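Local structure of glucose-1-phosphate thymidylyltransferase (Bacillus anthracis, 4ECM) at residues F166-I171 with K187-V192; K175-I179 with N223-L227; E178-K182 with R214-T220. The protein catalyses the transfer of a thymidylyl group from dTTP to glucose 1-phosphate, giving dTDP-glucose and pyrophosphate, a step of dTDP-L-rhamnose biosynthesis. All blocks are in the same frame, centred on the assembly; numbering follows the deposited sequence. Where two conformers were deposited one is given.

Contact 1 (F166-I171 with K187-V192). With DAU (2'deoxy-thymidine-5'-diphospho-alpha-D-glucose), chain B.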
# COMPACT_ATOMS: atom_id res chain seq x y z
N PHE A 166 9.28 -29.74 15.05
CA PHE A 166 10.51 -29.01 14.78
C PHE A 166 11.64 -29.87 14.28
O PHE A 166 11.49 -31.08 14.10
CB PHE A 166 10.97 -28.34 16.10
CG PHE A 166 9.89 -27.53 16.79
CD1 PHE A 166 9.50 -26.30 16.30
CD2 PHE A 166 9.27 -28.01 17.92
CE1 PHE A 166 8.50 -25.56 16.92
CE2 PHE A 166 8.27 -27.28 18.55
CZ PHE A 166 7.88 -26.05 18.04
N GLY A 167 12.77 -29.23 14.05
CA GLY A 167 14.01 -29.94 13.77
C GLY A 167 14.39 -30.48 15.14
O GLY A 167 14.26 -29.77 16.15
N VAL A 168 14.81 -31.74 15.20
CA VAL A 168 15.11 -32.40 16.47
C VAL A 168 16.53 -32.93 16.52
O VAL A 168 16.97 -33.63 15.62
CB VAL A 168 14.15 -33.58 16.70
CG1 VAL A 168 14.56 -34.40 17.92
CG2 VAL A 168 12.70 -33.07 16.85
N ALA A 169 17.25 -32.58 17.58
CA ALA A 169 18.64 -33.00 17.74
C ALA A 169 18.72 -34.29 18.53
O ALA A 169 18.16 -34.40 19.63
CB ALA A 169 19.46 -31.91 18.43
N ASN A 170 19.41 -35.26 17.96
CA ASN A 170 19.65 -36.54 18.60
C ASN A 170 20.96 -36.37 19.34
O ASN A 170 22.03 -36.34 18.73
CB ASN A 170 19.76 -37.65 17.54
CG ASN A 170 20.09 -39.03 18.14
OD1 ASN A 170 20.14 -39.20 19.36
ND2 ASN A 170 20.32 -40.01 17.27
N ILE A 171 20.87 -36.21 20.66
CA ILE A 171 22.05 -35.99 21.49
C ILE A 171 22.43 -37.24 22.28
O ILE A 171 21.62 -37.80 23.01
CB ILE A 171 21.82 -34.85 22.49
CG1 ILE A 171 21.56 -33.54 21.73
CG2 ILE A 171 23.04 -34.69 23.42
CD1 ILE A 171 21.38 -32.38 22.63
N LYS A 187 13.69 -38.66 18.20
CA LYS A 187 14.69 -39.35 19.02
C LYS A 187 14.81 -38.69 20.40
O LYS A 187 15.29 -39.30 21.34
CB LYS A 187 16.07 -39.27 18.36
CG LYS A 187 16.23 -40.05 17.05
CD LYS A 187 16.45 -41.54 17.31
CE LYS A 187 16.68 -42.33 16.01
NZ LYS A 187 15.46 -42.34 15.14
N SER A 188 14.40 -37.43 20.51
CA SER A 188 14.52 -36.68 21.76
C SER A 188 13.50 -35.57 21.76
O SER A 188 12.71 -35.46 20.83
CB SER A 188 15.91 -36.03 21.83
OG SER A 188 15.97 -34.89 20.97
N SER A 189 13.54 -34.72 22.79
CA SER A 189 12.67 -33.55 22.84
C SER A 189 13.48 -32.24 22.65
O SER A 189 12.98 -31.15 22.95
CB SER A 189 11.87 -33.53 24.15
OG SER A 189 12.72 -33.45 25.25
N TYR A 190 14.70 -32.36 22.13
CA TYR A 190 15.53 -31.19 21.86
C TYR A 190 15.22 -30.55 20.51
O TYR A 190 15.68 -31.03 19.49
CB TYR A 190 17.01 -31.55 21.86
CG TYR A 190 17.58 -31.98 23.20
CD1 TYR A 190 17.78 -31.06 24.24
CD2 TYR A 190 17.99 -33.29 23.40
CE1 TYR A 190 18.33 -31.47 25.48
CE2 TYR A 190 18.54 -33.71 24.62
CZ TYR A 190 18.71 -32.81 25.65
OH TYR A 190 19.28 -33.27 26.84
N ALA A 191 14.43 -29.48 20.51
CA ALA A 191 14.12 -28.77 19.28
C ALA A 191 15.27 -27.87 18.89
O ALA A 191 15.84 -27.18 19.74
CB ALA A 191 12.84 -27.92 19.46
N VAL A 192 15.63 -27.88 17.61
CA VAL A 192 16.68 -27.00 17.09
C VAL A 192 15.94 -25.71 16.70
O VAL A 192 15.21 -25.67 15.70
CB VAL A 192 17.44 -27.62 15.90
CG1 VAL A 192 18.51 -26.65 15.36
CG2 VAL A 192 18.08 -28.93 16.30
O6 DAU B . 10.65 -22.56 14.60
C6 DAU B . 11.76 -23.46 14.62
C5 DAU B . 11.69 -24.38 13.41
O5 DAU B . 11.64 -23.55 12.25
C4 DAU B . 12.89 -25.33 13.34
O4 DAU B . 12.89 -26.22 14.46
C3 DAU B . 12.90 -26.16 12.06
O3 DAU B . 14.12 -26.94 12.02
C2 DAU B . 12.81 -25.21 10.87
O2 DAU B . 12.71 -25.94 9.63
C1 DAU B . 11.62 -24.27 11.00
O1 DAU B . 10.42 -25.02 10.89
P2 DAU B . 9.04 -24.31 10.45
O3P DAU B . 8.45 -23.52 11.60
O4P DAU B . 8.22 -25.36 9.75
OPP DAU B . 9.55 -23.22 9.37
P DAU B . 8.54 -22.21 8.63
O1P DAU B . 7.40 -21.88 9.56
O2P DAU B . 8.27 -22.75 7.27
O5' DAU B . 9.42 -20.87 8.50
C5' DAU B . 9.72 -20.12 9.65
C4' DAU B . 10.19 -18.69 9.37
O4' DAU B . 11.11 -18.58 8.28
C3' DAU B . 9.05 -17.73 9.11
O3' DAU B . 9.23 -16.67 10.05
C2' DAU B . 9.23 -17.25 7.69
C1' DAU B . 10.67 -17.62 7.35
N11 DAU B . 10.87 -18.28 6.06
C61 DAU B . 10.18 -19.50 5.81
C51 DAU B . 10.05 -19.99 4.53
C5A DAU B . 9.41 -21.34 4.29
C21 DAU B . 11.23 -17.49 4.95
O21 DAU B . 11.82 -16.31 5.18
N31 DAU B . 11.13 -17.95 3.68
C41 DAU B . 10.56 -19.15 3.41
O41 DAU B . 10.44 -19.58 2.14
O HOH W 1 18.25 -39.01 21.35
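Two straight backbone bonds join Gly167 and Ala169 to the strand that begins at Tyr190: Val192 N donates to Gly167 O (2.8 Å), and Ala169 N donates to Tyr190 O (2.9 Å). Between them Val168 and Ala191 face each other as an antiparallel non-hydrogen-bonded pair. Their CA atoms lie 4.7 Å apart, and each CA-H leans on a carbonyl oxygen of the partner strand, Ala191 on Gly167 O and Val168 on Tyr190 O. The short segments run at 125°, far from strictly antiparallel, and the chain before Tyr190 leaves the strand path.

Side-chain hydrogen bonds take over there. Ser188 OG gives its proton to Ala169 O at 2.6 Å, tilted from the carbonyl plane, while accepting Tyr190 N in an ST turn; chi1 of 76°, with OG between backbone N and carbonyl carbon, lets one hydroxyl serve both strands. A water bridges Asn170 OD1 and Lys187 O, donating to each, beside the aliphatic start of the Lys187 side chain, which crosses the Asn170 amide.

Apolar contacts add to these. Ile171 CD1 sits over one face of the Tyr190 ring, 3.7 Å from its centroid, in a CH-pi contact. Ala169 CB touches Val192 CG2, and Phe166 CB meets Ala191 CB at 3.9 Å.

At the far end lies the glucose of the bound nucleotide sugar. Its O4 accepts from Gly167 N (3.0 Å) and donates to Val192 O (2.7 Å), with the Phe166 ring presenting its edge to the same oxygen. A sugar hydroxyl thus reads one donor and one acceptor of the backbone, one from each strand, which suggests that recognition at O4 depends on how these two strands are placed relative to each other.

Contact 2 (K175-I179 with N223-L227)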
# COMPACT_ATOMS: atom_id res chain seq x y z
N LYS A 175 26.89 -34.99 22.65
CA LYS A 175 27.28 -34.72 21.25
C LYS A 175 26.04 -34.88 20.35
O LYS A 175 25.25 -35.80 20.55
CB LYS A 175 28.39 -35.67 20.75
CG LYS A 175 29.87 -35.23 21.07
CD LYS A 175 30.25 -35.32 22.57
CE LYS A 175 31.66 -34.78 22.89
NZ LYS A 175 32.76 -35.64 22.35
N ILE A 176 25.87 -33.99 19.38
CA ILE A 176 24.77 -34.14 18.42
C ILE A 176 25.17 -35.19 17.39
O ILE A 176 26.17 -35.05 16.69
CB ILE A 176 24.40 -32.84 17.69
CG1 ILE A 176 23.93 -31.79 18.67
CG2 ILE A 176 23.28 -33.08 16.72
CD1 ILE A 176 23.38 -30.54 17.97
N ILE A 177 24.38 -36.26 17.30
CA ILE A 177 24.65 -37.36 16.37
C ILE A 177 24.04 -37.01 15.02
O ILE A 177 24.67 -37.22 14.00
CB ILE A 177 24.09 -38.70 16.88
CG1 ILE A 177 24.67 -39.01 18.26
CG2 ILE A 177 24.39 -39.83 15.88
CD1 ILE A 177 26.21 -39.02 18.32
N GLU A 178 22.82 -36.48 15.03
CA GLU A 178 22.14 -36.06 13.81
C GLU A 178 20.93 -35.20 14.15
O GLU A 178 20.43 -35.21 15.27
CB GLU A 178 21.75 -37.27 12.93
CG GLU A 178 20.88 -38.34 13.59
CD GLU A 178 19.44 -37.91 13.82
OE1 GLU A 178 18.59 -38.77 14.14
OE2 GLU A 178 19.14 -36.71 13.65
N ILE A 179 20.49 -34.42 13.17
CA ILE A 179 19.32 -33.59 13.32
C ILE A 179 18.32 -34.13 12.32
O ILE A 179 18.68 -34.51 11.21
CB ILE A 179 19.59 -32.12 13.06
CG1 ILE A 179 20.60 -31.58 14.07
CG2 ILE A 179 18.29 -31.32 13.16
CD1 ILE A 179 21.12 -30.18 13.72
N ASN A 223 22.54 -27.72 8.63
CA ASN A 223 23.06 -28.02 9.96
C ASN A 223 23.75 -29.39 10.00
O ASN A 223 24.81 -29.54 10.62
CB ASN A 223 21.97 -27.83 11.01
CG ASN A 223 21.50 -26.39 11.08
OD1 ASN A 223 22.29 -25.48 10.81
ND2 ASN A 223 20.22 -26.16 11.42
N ASN A 224 23.18 -30.38 9.31
CA ASN A 224 23.80 -31.71 9.24
C ASN A 224 25.13 -31.70 8.44
O ASN A 224 26.05 -32.46 8.76
CB ASN A 224 22.83 -32.76 8.68
CG ASN A 224 21.83 -33.28 9.73
OD1 ASN A 224 22.18 -33.44 10.89
ND2 ASN A 224 20.60 -33.58 9.30
N TRP A 225 25.24 -30.85 7.42
CA TRP A 225 26.47 -30.72 6.62
C TRP A 225 27.59 -30.25 7.53
O TRP A 225 28.67 -30.85 7.57
CB TRP A 225 26.26 -29.76 5.43
CG TRP A 225 27.51 -29.42 4.65
CD1 TRP A 225 28.20 -30.25 3.81
CD2 TRP A 225 28.20 -28.15 4.63
NE1 TRP A 225 29.29 -29.58 3.28
CE2 TRP A 225 29.31 -28.30 3.76
CE3 TRP A 225 27.99 -26.91 5.26
CZ2 TRP A 225 30.22 -27.24 3.51
CZ3 TRP A 225 28.89 -25.86 5.01
CH2 TRP A 225 30.00 -26.05 4.14
N TYR A 226 27.34 -29.19 8.29
CA TYR A 226 28.34 -28.71 9.26
C TYR A 226 28.66 -29.78 10.31
O TYR A 226 29.80 -29.91 10.72
CB TYR A 226 27.85 -27.48 9.98
CG TYR A 226 28.01 -26.15 9.28
CD1 TYR A 226 29.25 -25.51 9.23
CD2 TYR A 226 26.92 -25.48 8.75
CE1 TYR A 226 29.40 -24.27 8.64
CE2 TYR A 226 27.05 -24.23 8.16
CZ TYR A 226 28.29 -23.62 8.11
OH TYR A 226 28.43 -22.37 7.54
N LEU A 227 27.62 -30.51 10.73
CA LEU A 227 27.77 -31.57 11.73
C LEU A 227 28.71 -32.68 11.24
O LEU A 227 29.65 -33.04 11.93
CB LEU A 227 26.41 -32.15 12.12
CG LEU A 227 26.40 -33.29 13.14
CD1 LEU A 227 27.12 -32.88 14.43
CD2 LEU A 227 24.97 -33.73 13.42
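Strand 175-179 and helix 223-227 run nearly antiparallel, 152° between their directions and 8.3 Å between their axes at closest approach, and their backbones draw nearest where Ile179 faces Asn224. Here the Asn224 amide binds the strand through both its polar atoms. Asn224 OD1 accepts from Ile179 N at 3.0 Å, on a lone pair in its carbonyl plane, and Asn224 ND2 donates almost straight to Ile179 O at 2.9 Å, with that oxygen lying in the amide plane. Asn224 thereby takes up the N-H and C=O of a single residue, much as a neighbouring strand would, and the two bonds together fix the rotation of the amide. The helix in this way packs along strand 175-181 of the mixed sheet in the nucleotidyl transferase fold, with Asn224 joining helix to strand by side chain alone. One turn further on, Leu227 lies mainly against the strand backbone. With CG anti to the backbone N (chi1 179°), its two methyls reach different peptides: Leu227 CD1 is 3.3 Å from Ile176 O, and Leu227 CD2 lies 3.6 Å from Ile177 O and close to Glu178 CA. Leu227 CD2 also touches Ile176 CG2 at 3.8 Å, the two side chains crossing at a slant. Ile179 CD1 rests on Asn223 CB (3.7 Å), while the amide of Asn223 turns to Tyr198, whose hydroxyl is hydrogen-bonded to OD1.

Contact 3 (E178-K182 with R214-T220); sequences EIEEK and RGELEIT. With DAU (2'deoxy-thymidine-5'-diphospho-alpha-D-glucose), chain B.
Glu181 and Thr220 meet beside the O2 and O3 hydroxyls of the glucose of the bound dTDP-glucose, the hydroxyl Thr220 OG1 donating to Glu181 OE1 at 2.7 Å. The same oxygen receives a proton from sugar O3 (2.8 Å), and Glu181 OE2 accepts from sugar O2 (2.7 Å), so one carboxylate holds two neighbouring hydroxyls, an oxygen for each. Lys182 NZ joins this shell: it donates to O4P of the phosphate next to the glucose (2.9 Å) and forms a salt bridge with Glu181 OE2 (2.7 Å), which is met on its anti lone pair. Four hydrogen bonds in all therefore grip the carboxylate, which limits its rotation. The Glu181 chain stretches away from its backbone N (chi1 -177°) and bends at chi2, which carries the carboxylate to the sugar.

The site lies where strand 175-181 ends and helix 219-228 begins, with Glu218 at the N-cap position and Thr220 in the first turn. This is the sugar end of the pocket in the nucleotidyl transferase fold.

Further out, Arg214 grips Glu218 side-on, Arg214 NE donating to Glu218 OE2 (2.9 Å) and NH1 to OE1 (3.0 Å), each oxygen lying close to the guanidinium plane and met on its syn lone pair. Ser212 OG also bonds Glu218 OE2. Glu216 OE1 lies over one guanidinium face, a long charge contact, and Glu181 OE2 makes a similarly long one with NH1, from outside the guanidinium plane. Phosphate O4P stands at the guanidinium edge without a hydrogen bond to Arg214, the two cations Arg214 and Lys182 gathering near the same anion; Arg214 is poorly ordered, however, and its part is less certain. Two residues before Glu181, Ile179 CG2 packs on Thr220 CG2 at 3.6 Å, seating the start of the helix against the strand.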
# COMPACT_ATOMS: atom_id res chain seq x y z
N GLU A 178 22.82 -36.48 15.03
CA GLU A 178 22.14 -36.06 13.81
C GLU A 178 20.93 -35.20 14.15
O GLU A 178 20.43 -35.21 15.27
CB GLU A 178 21.75 -37.27 12.93
CG GLU A 178 20.88 -38.34 13.59
CD GLU A 178 19.44 -37.91 13.82
OE1 GLU A 178 18.59 -38.77 14.14
OE2 GLU A 178 19.14 -36.71 13.65
N ILE A 179 20.49 -34.42 13.17
CA ILE A 179 19.32 -33.59 13.32
C ILE A 179 18.32 -34.13 12.32
O ILE A 179 18.68 -34.51 11.21
CB ILE A 179 19.59 -32.12 13.06
CG1 ILE A 179 20.60 -31.58 14.07
CG2 ILE A 179 18.29 -31.32 13.16
CD1 ILE A 179 21.12 -30.18 13.72
N GLU A 180 17.06 -34.20 12.72
CA GLU A 180 16.01 -34.70 11.85
C GLU A 180 14.85 -33.68 11.83
O GLU A 180 14.38 -33.22 12.87
CB GLU A 180 15.56 -36.08 12.33
CG GLU A 180 14.49 -36.74 11.49
CD GLU A 180 14.18 -38.18 11.92
OE1 GLU A 180 14.75 -38.67 12.94
OE2 GLU A 180 13.33 -38.81 11.24
N GLU A 181 14.40 -33.32 10.63
CA GLU A 181 13.35 -32.33 10.46
C GLU A 181 11.97 -32.97 10.63
O GLU A 181 11.63 -33.89 9.92
CB GLU A 181 13.48 -31.66 9.09
CG GLU A 181 12.48 -30.54 8.83
CD GLU A 181 12.65 -29.32 9.75
OE1 GLU A 181 13.73 -29.16 10.38
OE2 GLU A 181 11.70 -28.49 9.81
N LYS A 182 11.21 -32.45 11.59
CA LYS A 182 9.84 -32.89 11.89
C LYS A 182 9.65 -34.40 11.87
O LYS A 182 8.83 -34.93 11.13
CB LYS A 182 8.84 -32.20 10.95
CG LYS A 182 8.95 -30.67 10.99
CD LYS A 182 7.78 -29.99 10.28
CE LYS A 182 7.95 -28.45 10.23
NZ LYS A 182 9.11 -28.08 9.39
N ARG A 214 8.38 -31.78 0.70
CA ARG A 214 7.39 -30.68 0.70
C ARG A 214 7.76 -29.49 -0.23
O ARG A 214 7.08 -28.46 -0.22
CB ARG A 214 7.13 -30.17 2.13
CG ARG A 214 8.38 -29.69 2.87
CD ARG A 214 8.02 -28.91 4.12
NE ARG A 214 9.21 -28.50 4.88
CZ ARG A 214 9.19 -27.71 5.95
NH1 ARG A 214 10.32 -27.39 6.56
NH2 ARG A 214 8.04 -27.21 6.41
N GLY A 215 8.83 -29.64 -1.01
CA GLY A 215 9.27 -28.61 -1.96
C GLY A 215 10.08 -27.46 -1.37
O GLY A 215 9.90 -26.30 -1.76
N GLU A 216 10.98 -27.78 -0.44
CA GLU A 216 11.82 -26.75 0.18
C GLU A 216 13.27 -27.16 0.40
O GLU A 216 13.62 -28.35 0.54
CB GLU A 216 11.22 -26.30 1.53
CG GLU A 216 9.80 -25.69 1.45
CD GLU A 216 9.28 -25.18 2.81
OE1 GLU A 216 10.11 -25.02 3.74
OE2 GLU A 216 8.06 -24.92 2.94
N LEU A 217 14.13 -26.14 0.41
CA LEU A 217 15.55 -26.29 0.71
C LEU A 217 15.56 -26.26 2.22
O LEU A 217 15.14 -25.25 2.83
CB LEU A 217 16.34 -25.11 0.10
CG LEU A 217 16.57 -25.10 -1.43
CD1 LEU A 217 15.30 -25.43 -2.24
CD2 LEU A 217 17.19 -23.78 -1.89
N GLU A 218 16.00 -27.36 2.86
CA GLU A 218 15.91 -27.48 4.34
C GLU A 218 17.11 -26.99 5.15
O GLU A 218 18.24 -27.41 4.92
CB GLU A 218 15.60 -28.92 4.74
CG GLU A 218 14.29 -29.48 4.19
CD GLU A 218 13.04 -28.90 4.83
OE1 GLU A 218 13.15 -28.06 5.75
OE2 GLU A 218 11.93 -29.30 4.41
N ILE A 219 16.85 -26.15 6.15
CA ILE A 219 17.92 -25.64 7.02
C ILE A 219 18.56 -26.80 7.80
O ILE A 219 19.76 -26.77 8.10
CB ILE A 219 17.42 -24.52 8.01
CG1 ILE A 219 18.60 -23.69 8.50
CG2 ILE A 219 16.68 -25.11 9.17
CD1 ILE A 219 19.32 -22.88 7.38
N THR A 220 17.77 -27.83 8.10
CA THR A 220 18.31 -29.01 8.80
C THR A 220 19.44 -29.68 7.97
O THR A 220 20.45 -30.12 8.54
CB THR A 220 17.20 -30.01 9.16
OG1 THR A 220 16.39 -29.45 10.22
CG2 THR A 220 17.78 -31.34 9.63
O6 DAU B . 10.65 -22.56 14.60
C6 DAU B . 11.76 -23.46 14.62
C5 DAU B . 11.69 -24.38 13.41
O5 DAU B . 11.64 -23.55 12.25
C4 DAU B . 12.89 -25.33 13.34
O4 DAU B . 12.89 -26.22 14.46
C3 DAU B . 12.90 -26.16 12.06
O3 DAU B . 14.12 -26.94 12.02
C2 DAU B . 12.81 -25.21 10.87
O2 DAU B . 12.71 -25.94 9.63
C1 DAU B . 11.62 -24.27 11.00
O1 DAU B . 10.42 -25.02 10.89
P2 DAU B . 9.04 -24.31 10.45
O3P DAU B . 8.45 -23.52 11.60
O4P DAU B . 8.22 -25.36 9.75
OPP DAU B . 9.55 -23.22 9.37
P DAU B . 8.54 -22.21 8.63
O1P DAU B . 7.40 -21.88 9.56
O2P DAU B . 8.27 -22.75 7.27
O5' DAU B . 9.42 -20.87 8.50
C5' DAU B . 9.72 -20.12 9.65
C4' DAU B . 10.19 -18.69 9.37
O4' DAU B . 11.11 -18.58 8.28
C3' DAU B . 9.05 -17.73 9.11
O3' DAU B . 9.23 -16.67 10.05
C2' DAU B . 9.23 -17.25 7.69
C1' DAU B . 10.67 -17.62 7.35
N11 DAU B . 10.87 -18.28 6.06
C61 DAU B . 10.18 -19.50 5.81
C51 DAU B . 10.05 -19.99 4.53
C5A DAU B . 9.41 -21.34 4.29
C21 DAU B . 11.23 -17.49 4.95
O21 DAU B . 11.82 -16.31 5.18
N31 DAU B . 11.13 -17.95 3.68
C41 DAU B . 10.56 -19.15 3.41
O41 DAU B . 10.44 -19.58 2.14

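Followed from the N terminus, the chain enters strand 167-172, turns back as strand 175-181 and, after a connection, runs as strand 190-198 along the other edge of 167-172, so contact 1 closes a loop of 15 residues between 171 and 187. Strand 175-181 lies within that loop and reaches forward to helix 219-228 in contacts 2 and 3, which therefore cross contact 1. Contacts 2 and 3 start from the same strand, overlapping at Glu178 and Ile179, and the loop of contact 3 (182 to 214) is the shorter. Contact 1 joins strands 167-172 and 190-198; contacts 2 and 3 attach helix 219-228 to strand 175-181. Contacts 1 and 3 both touch the bound nucleotide sugar.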